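Local coordinates for protein NAD-dependent aldehyde dehydrogenase (Burkholderia multivorans, PDB 5UJU) that probably oxidises aldehydes to carboxylic acids with NAD+ as the cofactor, as a member of the aldehyde dehydrogenase family, at residues S347-Y358 with F452-I460; A413-Q424 with V436-L444. One frame throughout, in Å; residues are numbered along the deposited sequence.

Following the chain from the N terminus, residues 347-358 come first and end in strand 356-360. The chain then runs out and returns at 452-460, ahead of strand 460-466, where interaction 1 closes a loop of 93 residues. Interaction 2 is nested inside that loop. It joins 413-424, which lead from helix 404-414 into strand 418-421, to 436-444, which lead into strand 440-445, after only 11 intervening residues. Both contacts reach the same mixed sheet: interaction 2 builds its edge, and interaction 1 lies where strands 356-360 and 460-466 begin. They also touch directly, with a probable hydrogen bond from L440 N to P459 O at 2.8 Å.

Interaction 1. Residues S347-Y358 with F452-I460; sequences SGQMCTAPQNIY and FTQEWFGPI. With NA (sodium ion), chain C.
Q355 reaches the 452-460 loop with an extended side chain, CG anti to the backbone N (chi1 177°), and its amide is used at both the O and the N. Q355 OE1 accepts from W456 N at 3.0 Å, and water 3 lies 2.7 Å from Q355 OE1, close enough to donate as well. Q355 NE2 gives one bond to Q454 O at 2.9 Å, nearly along the C=O axis. Its second bond goes to N356 OD1, in the plane of the Q355 amide. That leaves N356 ND2 to bond F452 O at 2.7 Å; the bond is straight, but the donor lies above the carbonyl plane. The F452 ring takes the edge of the Y358 ring toward its face, in an offset edge-to-face pair with planes at 77°. Y358 OH bonds Q323.

At the other end a sodium ion joins the segments. G348 O and G458 O each bind it at 2.7 Å, and waters 1, 2, 4 and 5 complete six ligands. Water 2 also donates to P354 O and I460 O, and water 5 accepts from G458 N. F457 CZ packs on Q349 CB at 3.8 Å. All six ligands are neutral oxygens, so the cation is held by carbonyl and water dipoles, and the two loops are joined without a carboxylate at the metal.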
loop_
_atom_site.group_PDB
_atom_site.type_symbol
_atom_site.label_atom_id
_atom_site.label_comp_id
_atom_site.label_asym_id
_atom_site.label_seq_id
_atom_site.Cartn_x
_atom_site.Cartn_y
_atom_site.Cartn_z
ATOM N N SER A 347 7.522 32.701 -7.737
ATOM C CA SER A 347 6.408 33.146 -8.580
ATOM C C SER A 347 5.227 32.184 -8.510
ATOM O O SER A 347 4.567 31.906 -9.515
ATOM C CB SER A 347 6.840 33.360 -10.034
ATOM O OG SER A 347 7.857 34.344 -10.144
ATOM N N GLY A 348 4.939 31.699 -7.303
ATOM C CA GLY A 348 3.797 30.827 -7.079
ATOM C C GLY A 348 3.868 29.487 -7.770
ATOM O O GLY A 348 2.846 28.799 -7.872
ATOM N N GLN A 349 5.058 29.080 -8.230
ATOM C CA GLN A 349 5.246 27.828 -8.946
ATOM C C GLN A 349 5.598 26.666 -8.016
ATOM O O GLN A 349 6.156 25.657 -8.470
ATOM C CB GLN A 349 6.319 27.997 -10.034
ATOM C CG GLN A 349 5.928 29.017 -11.123
ATOM C CD GLN A 349 7.082 29.411 -12.042
ATOM O OE1 GLN A 349 7.032 29.161 -13.247
ATOM N NE2 GLN A 349 8.112 30.058 -11.481
ATOM N N MET A 350 5.268 26.775 -6.739
ATOM C CA MET A 350 5.426 25.676 -5.803
ATOM C C MET A 350 4.090 24.966 -5.660
ATOM O O MET A 350 3.034 25.608 -5.669
ATOM C CB MET A 350 5.912 26.178 -4.448
ATOM C CG MET A 350 7.132 27.020 -4.573
ATOM S SD MET A 350 7.679 27.618 -2.985
ATOM C CE MET A 350 8.316 26.095 -2.265
ATOM N N CYS A 351 4.134 23.635 -5.563
ATOM C CA CYS A 351 2.898 22.879 -5.419
ATOM C C CYS A 351 2.188 23.188 -4.099
ATOM O O CYS A 351 1.000 22.874 -3.957
ATOM C CB CYS A 351 3.181 21.379 -5.529
ATOM S SG CYS A 351 4.397 20.777 -4.361
ATOM N N THR A 352 2.883 23.806 -3.143
ATOM C CA THR A 352 2.330 24.128 -1.836
ATOM C C THR A 352 1.897 25.586 -1.711
ATOM O O THR A 352 1.446 25.988 -0.640
ATOM C CB THR A 352 3.366 23.831 -0.765
ATOM O OG1 THR A 352 4.576 24.479 -1.149
ATOM C CG2 THR A 352 3.623 22.324 -0.640
ATOM N N ALA A 353 2.042 26.380 -2.768
ATOM C CA ALA A 353 1.769 27.811 -2.692
ATOM C C ALA A 353 0.268 28.079 -2.617
ATOM O O ALA A 353 -0.519 27.411 -3.296
ATOM C CB ALA A 353 2.340 28.518 -3.911
ATOM N N PRO A 354 -0.158 29.076 -1.841
ATOM C CA PRO A 354 -1.598 29.356 -1.734
ATOM C C PRO A 354 -2.155 29.976 -3.008
ATOM O O PRO A 354 -1.497 30.769 -3.687
ATOM C CB PRO A 354 -1.681 30.351 -0.564
ATOM C CG PRO A 354 -0.347 31.057 -0.574
ATOM C CD PRO A 354 0.659 30.006 -1.029
ATOM N N GLN A 355 -3.399 29.628 -3.317
ATOM C CA GLN A 355 -4.105 30.263 -4.423
ATOM C C GLN A 355 -5.326 31.050 -3.968
ATOM O O GLN A 355 -5.537 32.179 -4.430
ATOM C CB GLN A 355 -4.526 29.216 -5.459
ATOM C CG GLN A 355 -5.327 29.810 -6.611
ATOM C CD GLN A 355 -5.843 28.758 -7.579
ATOM O OE1 GLN A 355 -5.095 28.247 -8.406
ATOM N NE2 GLN A 355 -7.124 28.432 -7.480
ATOM N N ASN A 356 -6.152 30.480 -3.094
ATOM C CA ASN A 356 -7.418 31.077 -2.681
ATOM C C ASN A 356 -7.295 31.625 -1.265
ATOM O O ASN A 356 -6.857 30.913 -0.353
ATOM C CB ASN A 356 -8.549 30.052 -2.764
ATOM C CG ASN A 356 -8.807 29.570 -4.196
ATOM O OD1 ASN A 356 -8.181 30.026 -5.153
ATOM N ND2 ASN A 356 -9.731 28.642 -4.336
ATOM N N ILE A 357 -7.687 32.884 -1.082
ATOM C CA ILE A 357 -7.594 33.562 0.207
ATOM C C ILE A 357 -8.999 34.045 0.574
ATOM O O ILE A 357 -9.507 35.001 -0.025
ATOM C CB ILE A 357 -6.589 34.722 0.153
ATOM C CG1 ILE A 357 -5.215 34.195 -0.304
ATOM C CG2 ILE A 357 -6.465 35.405 1.512
ATOM C CD1 ILE A 357 -4.188 35.275 -0.566
ATOM N N TYR A 358 -9.636 33.373 1.533
ATOM C CA TYR A 358 -11.017 33.668 1.903
ATOM C C TYR A 358 -11.051 34.681 3.040
ATOM O O TYR A 358 -10.399 34.485 4.072
ATOM C CB TYR A 358 -11.763 32.399 2.312
ATOM C CG TYR A 358 -11.766 31.322 1.255
ATOM C CD1 TYR A 358 -12.551 31.438 0.105
ATOM C CD2 TYR A 358 -10.979 30.184 1.403
ATOM C CE1 TYR A 358 -12.543 30.439 -0.866
ATOM C CE2 TYR A 358 -10.975 29.186 0.445
ATOM C CZ TYR A 358 -11.743 29.315 -0.683
ATOM O OH TYR A 358 -11.711 28.311 -1.628
ATOM N N PHE A 452 -12.392 29.828 -9.070
ATOM C CA PHE A 452 -11.314 29.610 -8.117
ATOM C C PHE A 452 -11.206 28.169 -7.635
ATOM O O PHE A 452 -10.328 27.881 -6.814
ATOM C CB PHE A 452 -11.409 30.587 -6.920
ATOM C CG PHE A 452 -12.694 30.506 -6.104
ATOM C CD1 PHE A 452 -13.598 31.572 -6.112
ATOM C CD2 PHE A 452 -12.951 29.430 -5.267
ATOM C CE1 PHE A 452 -14.763 31.542 -5.345
ATOM C CE2 PHE A 452 -14.120 29.387 -4.500
ATOM C CZ PHE A 452 -15.020 30.448 -4.538
ATOM N N THR A 453 -12.050 27.256 -8.126
ATOM C CA THR A 453 -11.806 25.829 -7.933
ATOM C C THR A 453 -10.996 25.233 -9.073
ATOM O O THR A 453 -10.733 24.028 -9.066
ATOM C CB THR A 453 -13.110 25.029 -7.801
ATOM O OG1 THR A 453 -13.907 25.205 -8.976
ATOM C CG2 THR A 453 -13.910 25.468 -6.565
ATOM N N GLN A 454 -10.571 26.047 -10.030
ATOM C CA GLN A 454 -9.638 25.583 -11.042
ATOM C C GLN A 454 -8.227 25.843 -10.549
ATOM O O GLN A 454 -7.987 26.698 -9.694
ATOM C CB GLN A 454 -9.827 26.296 -12.381
ATOM C CG GLN A 454 -11.232 26.379 -12.909
ATOM C CD GLN A 454 -11.299 27.323 -14.085
ATOM O OE1 GLN A 454 -10.372 27.383 -14.896
ATOM N NE2 GLN A 454 -12.375 28.088 -14.173
ATOM N N GLU A 455 -7.289 25.083 -11.077
ATOM C CA GLU A 455 -5.899 25.330 -10.754
ATOM C C GLU A 455 -5.344 26.335 -11.758
ATOM O O GLU A 455 -5.589 26.232 -12.964
ATOM C CB GLU A 455 -5.121 24.012 -10.737
ATOM C CG GLU A 455 -3.720 24.104 -10.158
ATOM C CD GLU A 455 -2.648 23.639 -11.127
ATOM O OE1 GLU A 455 -2.987 22.938 -12.105
ATOM O OE2 GLU A 455 -1.466 23.970 -10.900
ATOM N N TRP A 456 -4.693 27.365 -11.247
ATOM C CA TRP A 456 -4.080 28.397 -12.074
ATOM C C TRP A 456 -2.589 28.334 -11.777
ATOM O O TRP A 456 -2.108 28.971 -10.834
ATOM C CB TRP A 456 -4.651 29.769 -11.742
ATOM C CG TRP A 456 -6.105 29.890 -12.038
ATOM C CD1 TRP A 456 -7.141 29.461 -11.256
ATOM C CD2 TRP A 456 -6.694 30.476 -13.201
ATOM N NE1 TRP A 456 -8.343 29.757 -11.857
ATOM C CE2 TRP A 456 -8.096 30.374 -13.056
ATOM C CE3 TRP A 456 -6.176 31.081 -14.348
ATOM C CZ2 TRP A 456 -8.984 30.856 -14.018
ATOM C CZ3 TRP A 456 -7.055 31.558 -15.304
ATOM C CH2 TRP A 456 -8.444 31.440 -15.136
ATOM N N PHE A 457 -1.845 27.614 -12.599
ATOM C CA PHE A 457 -0.441 27.409 -12.282
ATOM C C PHE A 457 0.341 28.673 -12.599
ATOM O O PHE A 457 0.245 29.219 -13.703
ATOM C CB PHE A 457 0.138 26.215 -13.034
ATOM C CG PHE A 457 1.593 25.999 -12.757
ATOM C CD1 PHE A 457 2.004 25.485 -11.532
ATOM C CD2 PHE A 457 2.551 26.321 -13.706
ATOM C CE1 PHE A 457 3.361 25.281 -11.262
ATOM C CE2 PHE A 457 3.906 26.125 -13.442
ATOM C CZ PHE A 457 4.305 25.607 -12.214
ATOM N N GLY A 458 1.098 29.147 -11.622
ATOM C CA GLY A 458 1.827 30.378 -11.773
ATOM C C GLY A 458 1.480 31.341 -10.662
ATOM O O GLY A 458 0.782 30.995 -9.704
ATOM N N PRO A 459 1.975 32.568 -10.762
ATOM C CA PRO A 459 1.821 33.547 -9.663
ATOM C C PRO A 459 0.468 34.244 -9.711
ATOM O O PRO A 459 0.363 35.440 -9.967
ATOM C CB PRO A 459 2.986 34.509 -9.920
ATOM C CG PRO A 459 3.109 34.512 -11.422
ATOM C CD PRO A 459 2.774 33.104 -11.877
ATOM N N ILE A 460 -0.590 33.482 -9.451
ATOM C CA ILE A 460 -1.969 33.947 -9.594
ATOM C C ILE A 460 -2.709 33.654 -8.298
ATOM O O ILE A 460 -2.622 32.538 -7.778
ATOM C CB ILE A 460 -2.662 33.244 -10.775
ATOM C CG1 ILE A 460 -1.894 33.522 -12.076
ATOM C CG2 ILE A 460 -4.162 33.600 -10.834
ATOM C CD1 ILE A 460 -2.176 32.514 -13.207
HETATM NA NA NA C . 0.218 29.429 -7.522
HETATM O O HOH W 1 -0.698 27.836 -5.679
HETATM O O HOH W 2 -0.396 31.642 -6.027
HETATM O O HOH W 3 -2.718 26.959 -8.051
HETATM O O HOH W 4 -2.143 29.673 -8.314
HETATM O O HOH W 5 0.795 27.652 -9.308
#

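Interaction 2. Residues A413-Q424 with V436-L444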
loop_
_atom_site.group_PDB
_atom_site.type_symbol
_atom_site.label_atom_id
_atom_site.label_comp_id
_atom_site.label_asym_id
_atom_site.label_seq_id
_atom_site.Cartn_x
_atom_site.Cartn_y
_atom_site.Cartn_z
ATOM N N ALA A 413 -5.984 34.981 -16.579
ATOM C CA ALA A 413 -6.512 35.289 -15.254
ATOM C C ALA A 413 -6.874 36.766 -15.106
ATOM O O ALA A 413 -7.768 37.100 -14.318
ATOM C CB ALA A 413 -5.503 34.875 -14.179
ATOM N N ARG A 414 -6.205 37.659 -15.848
ATOM C CA ARG A 414 -6.507 39.086 -15.744
ATOM C C ARG A 414 -7.977 39.384 -16.006
ATOM O O ARG A 414 -8.549 40.294 -15.397
ATOM C CB ARG A 414 -5.641 39.896 -16.707
ATOM C CG ARG A 414 -4.255 40.190 -16.211
ATOM C CD ARG A 414 -3.546 41.164 -17.145
ATOM N NE ARG A 414 -2.195 41.458 -16.674
ATOM C CZ ARG A 414 -1.090 40.969 -17.226
ATOM N NH1 ARG A 414 -1.174 40.175 -18.281
ATOM N NH2 ARG A 414 0.101 41.280 -16.729
ATOM N N ALA A 415 -8.604 38.647 -16.913
ATOM C CA ALA A 415 -9.983 38.925 -17.287
ATOM C C ALA A 415 -10.997 38.410 -16.275
ATOM O O ALA A 415 -12.191 38.682 -16.434
ATOM C CB ALA A 415 -10.286 38.315 -18.658
ATOM N N VAL A 416 -10.561 37.703 -15.237
ATOM C CA VAL A 416 -11.487 36.884 -14.463
ATOM C C VAL A 416 -12.213 37.654 -13.357
ATOM O O VAL A 416 -13.385 37.371 -13.078
ATOM C CB VAL A 416 -10.725 35.667 -13.911
ATOM C CG1 VAL A 416 -11.181 35.304 -12.508
ATOM C CG2 VAL A 416 -10.903 34.490 -14.852
ATOM N N GLY A 417 -11.562 38.628 -12.721
ATOM C CA GLY A 417 -12.263 39.424 -11.728
ATOM C C GLY A 417 -11.818 40.870 -11.718
ATOM O O GLY A 417 -11.526 41.443 -12.772
ATOM N N ARG A 418 -11.706 41.452 -10.528
ATOM C CA ARG A 418 -11.123 42.778 -10.371
ATOM C C ARG A 418 -9.662 42.614 -9.985
ATOM O O ARG A 418 -9.343 41.889 -9.035
ATOM C CB ARG A 418 -11.846 43.609 -9.302
ATOM C CG ARG A 418 -11.136 44.945 -9.007
ATOM C CD ARG A 418 -11.790 45.746 -7.882
ATOM N NE ARG A 418 -13.136 46.158 -8.236
ATOM C CZ ARG A 418 -13.449 47.335 -8.771
ATOM N NH1 ARG A 418 -12.514 48.239 -9.020
ATOM N NH2 ARG A 418 -14.704 47.599 -9.059
ATOM N N VAL A 419 -8.779 43.277 -10.726
ATOM C CA VAL A 419 -7.353 43.163 -10.463
ATOM C C VAL A 419 -7.011 44.043 -9.269
ATOM O O VAL A 419 -7.250 45.254 -9.289
ATOM C CB VAL A 419 -6.527 43.546 -11.695
ATOM C CG1 VAL A 419 -5.043 43.408 -11.375
ATOM C CG2 VAL A 419 -6.910 42.662 -12.874
ATOM N N LEU A 420 -6.443 43.433 -8.229
ATOM C CA LEU A 420 -5.936 44.183 -7.089
ATOM C C LEU A 420 -4.478 44.583 -7.286
ATOM O O LEU A 420 -4.060 45.659 -6.849
ATOM C CB LEU A 420 -6.109 43.365 -5.808
ATOM C CG LEU A 420 -7.571 43.157 -5.399
ATOM C CD1 LEU A 420 -7.689 42.102 -4.326
ATOM C CD2 LEU A 420 -8.176 44.463 -4.938
ATOM N N LEU A 421 -3.688 43.716 -7.913
ATOM C CA LEU A 421 -2.296 44.019 -8.207
ATOM C C LEU A 421 -1.987 43.366 -9.537
ATOM O O LEU A 421 -2.141 42.150 -9.670
ATOM C CB LEU A 421 -1.354 43.501 -7.115
ATOM C CG LEU A 421 0.138 43.496 -7.466
ATOM C CD1 LEU A 421 0.611 44.916 -7.718
ATOM C CD2 LEU A 421 0.926 42.879 -6.336
ATOM N N ASP A 422 -1.598 44.169 -10.521
ATOM C CA ASP A 422 -1.336 43.623 -11.839
ATOM C C ASP A 422 0.055 43.016 -11.870
ATOM O O ASP A 422 0.968 43.474 -11.181
ATOM C CB ASP A 422 -1.486 44.687 -12.929
ATOM C CG ASP A 422 -1.606 44.074 -14.321
ATOM O OD1 ASP A 422 -1.797 42.843 -14.407
ATOM O OD2 ASP A 422 -1.545 44.811 -15.329
ATOM N N SER A 423 0.194 41.967 -12.675
ATOM C CA SER A 423 1.470 41.323 -12.940
ATOM C C SER A 423 2.272 42.144 -13.941
ATOM O O SER A 423 1.749 42.533 -14.989
ATOM C CB SER A 423 1.224 39.917 -13.483
ATOM O OG SER A 423 2.424 39.342 -13.948
ATOM N N GLN A 424 3.552 42.371 -13.643
ATOM C CA GLN A 424 4.438 43.140 -14.507
ATOM C C GLN A 424 5.590 42.273 -14.999
ATOM O O GLN A 424 5.919 41.253 -14.395
ATOM C CB GLN A 424 5.025 44.357 -13.771
ATOM C CG GLN A 424 4.017 45.199 -13.002
ATOM C CD GLN A 424 2.991 45.843 -13.897
ATOM O OE1 GLN A 424 3.091 45.785 -15.125
ATOM N NE2 GLN A 424 1.989 46.475 -13.286
ATOM N N VAL A 436 10.716 36.854 -16.372
ATOM C CA VAL A 436 10.396 37.201 -14.990
ATOM C C VAL A 436 9.070 37.954 -14.992
ATOM O O VAL A 436 8.920 38.933 -15.733
ATOM C CB VAL A 436 11.501 38.059 -14.341
ATOM C CG1 VAL A 436 11.192 38.342 -12.855
ATOM C CG2 VAL A 436 12.874 37.427 -14.488
ATOM N N ARG A 437 8.132 37.523 -14.138
ATOM C CA ARG A 437 6.812 38.132 -14.013
ATOM C C ARG A 437 6.410 38.215 -12.546
ATOM O O ARG A 437 6.584 37.249 -11.800
ATOM C CB ARG A 437 5.739 37.309 -14.745
ATOM C CG ARG A 437 5.976 37.046 -16.203
ATOM C CD ARG A 437 5.878 38.324 -16.995
ATOM N NE ARG A 437 5.724 38.078 -18.431
ATOM C CZ ARG A 437 6.735 38.013 -19.286
ATOM N NH1 ARG A 437 7.979 38.167 -18.849
ATOM N NH2 ARG A 437 6.503 37.795 -20.576
ATOM N N THR A 438 5.834 39.355 -12.145
ATOM C CA THR A 438 5.401 39.561 -10.761
ATOM C C THR A 438 4.010 38.969 -10.546
ATOM O O THR A 438 3.294 38.699 -11.512
ATOM C CB THR A 438 5.407 41.056 -10.414
ATOM O OG1 THR A 438 4.493 41.775 -11.258
ATOM C CG2 THR A 438 6.807 41.622 -10.588
ATOM N N PRO A 439 3.597 38.755 -9.292
ATOM C CA PRO A 439 2.310 38.089 -9.059
ATOM C C PRO A 439 1.105 38.928 -9.469
ATOM O O PRO A 439 1.091 40.162 -9.373
ATOM C CB PRO A 439 2.308 37.838 -7.547
ATOM C CG PRO A 439 3.758 37.832 -7.156
ATOM C CD PRO A 439 4.388 38.853 -8.046
ATOM N N LEU A 440 0.079 38.217 -9.929
ATOM C CA LEU A 440 -1.234 38.777 -10.206
ATOM C C LEU A 440 -2.157 38.451 -9.038
ATOM O O LEU A 440 -2.300 37.281 -8.665
ATOM C CB LEU A 440 -1.805 38.201 -11.502
ATOM C CG LEU A 440 -3.257 38.573 -11.836
ATOM C CD1 LEU A 440 -3.386 40.061 -12.182
ATOM C CD2 LEU A 440 -3.734 37.716 -12.972
ATOM N N VAL A 441 -2.778 39.480 -8.460
ATOM C CA VAL A 441 -3.691 39.304 -7.340
ATOM C C VAL A 441 -5.045 39.865 -7.734
ATOM O O VAL A 441 -5.146 41.029 -8.144
ATOM C CB VAL A 441 -3.182 39.970 -6.049
ATOM C CG1 VAL A 441 -4.164 39.681 -4.917
ATOM C CG2 VAL A 441 -1.788 39.437 -5.670
ATOM N N LEU A 442 -6.076 39.038 -7.616
ATOM C CA LEU A 442 -7.412 39.385 -8.062
ATOM C C LEU A 442 -8.388 39.348 -6.897
ATOM O O LEU A 442 -8.175 38.667 -5.892
ATOM C CB LEU A 442 -7.892 38.430 -9.158
ATOM C CG LEU A 442 -6.961 38.357 -10.370
ATOM C CD1 LEU A 442 -6.991 36.980 -10.994
ATOM C CD2 LEU A 442 -7.344 39.402 -11.385
ATOM N N GLN A 443 -9.474 40.095 -7.044
ATOM C CA GLN A 443 -10.563 40.047 -6.086
ATOM C C GLN A 443 -11.717 39.271 -6.703
ATOM O O GLN A 443 -12.109 39.544 -7.845
ATOM C CB GLN A 443 -11.025 41.456 -5.695
ATOM C CG GLN A 443 -12.210 41.452 -4.741
ATOM C CD GLN A 443 -12.638 42.854 -4.299
ATOM O OE1 GLN A 443 -11.838 43.787 -4.250
ATOM N NE2 GLN A 443 -13.909 42.994 -3.980
ATOM N N LEU A 444 -12.255 38.310 -5.949
ATOM C CA LEU A 444 -13.457 37.585 -6.339
ATOM C C LEU A 444 -14.461 37.584 -5.190
ATOM O O LEU A 444 -14.171 38.007 -4.066
ATOM C CB LEU A 444 -13.140 36.144 -6.745
ATOM C CG LEU A 444 -12.386 36.029 -8.064
ATOM C CD1 LEU A 444 -12.055 34.560 -8.333
ATOM C CD2 LEU A 444 -13.226 36.623 -9.175
HETATM O O HOH W 6 2.589 42.297 -9.348
#
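R437 CA comes within 3.3 Å of Q424 O in a CA-H...O contact. T438 follows and is paired with Q424 twice: its N donates to Q424 O, and its OG1 accepts from Q424 N at 2.6 Å. The T438 torsion, with OG1 between the backbone N and the carbonyl carbon (chi1 61°), turns the hydroxyl to this N-H. T438 OG1 also donates to water 6, which gives its own protons to D422 O and P439 O. T438 O accepts from S423 OG at 2.7 Å.

L440 sends CD2 against A413 CB at 3.6 Å, while CD1 lies against V419 CG1. R414 CG touches both L440 methyls, its chain running obliquely across that of L440. R414 NE forms a salt bridge to the syn lone pair of D422 OD1, which lies in the guanidinium plane; R414 NH1 has a second partner in D411.

V441 O accepts from both L420 N and L421 N. V441 N returns a bond to L421 O at 3.0 Å. L442 packs CD2 on V419 CG2 at 3.6 Å and turns CD1 to A413 O. Q443 N donates to R418 O at 2.7 Å; the return bond from R418 N is weak. L420 CD1 lies on Q443 CB. L444 CD2 ends the row beside G417 CA and V416 CG1.

Two residues opposite one make this a classic beta bulge, in the antiparallel edge strand of the mixed sheet of an aldehyde dehydrogenase.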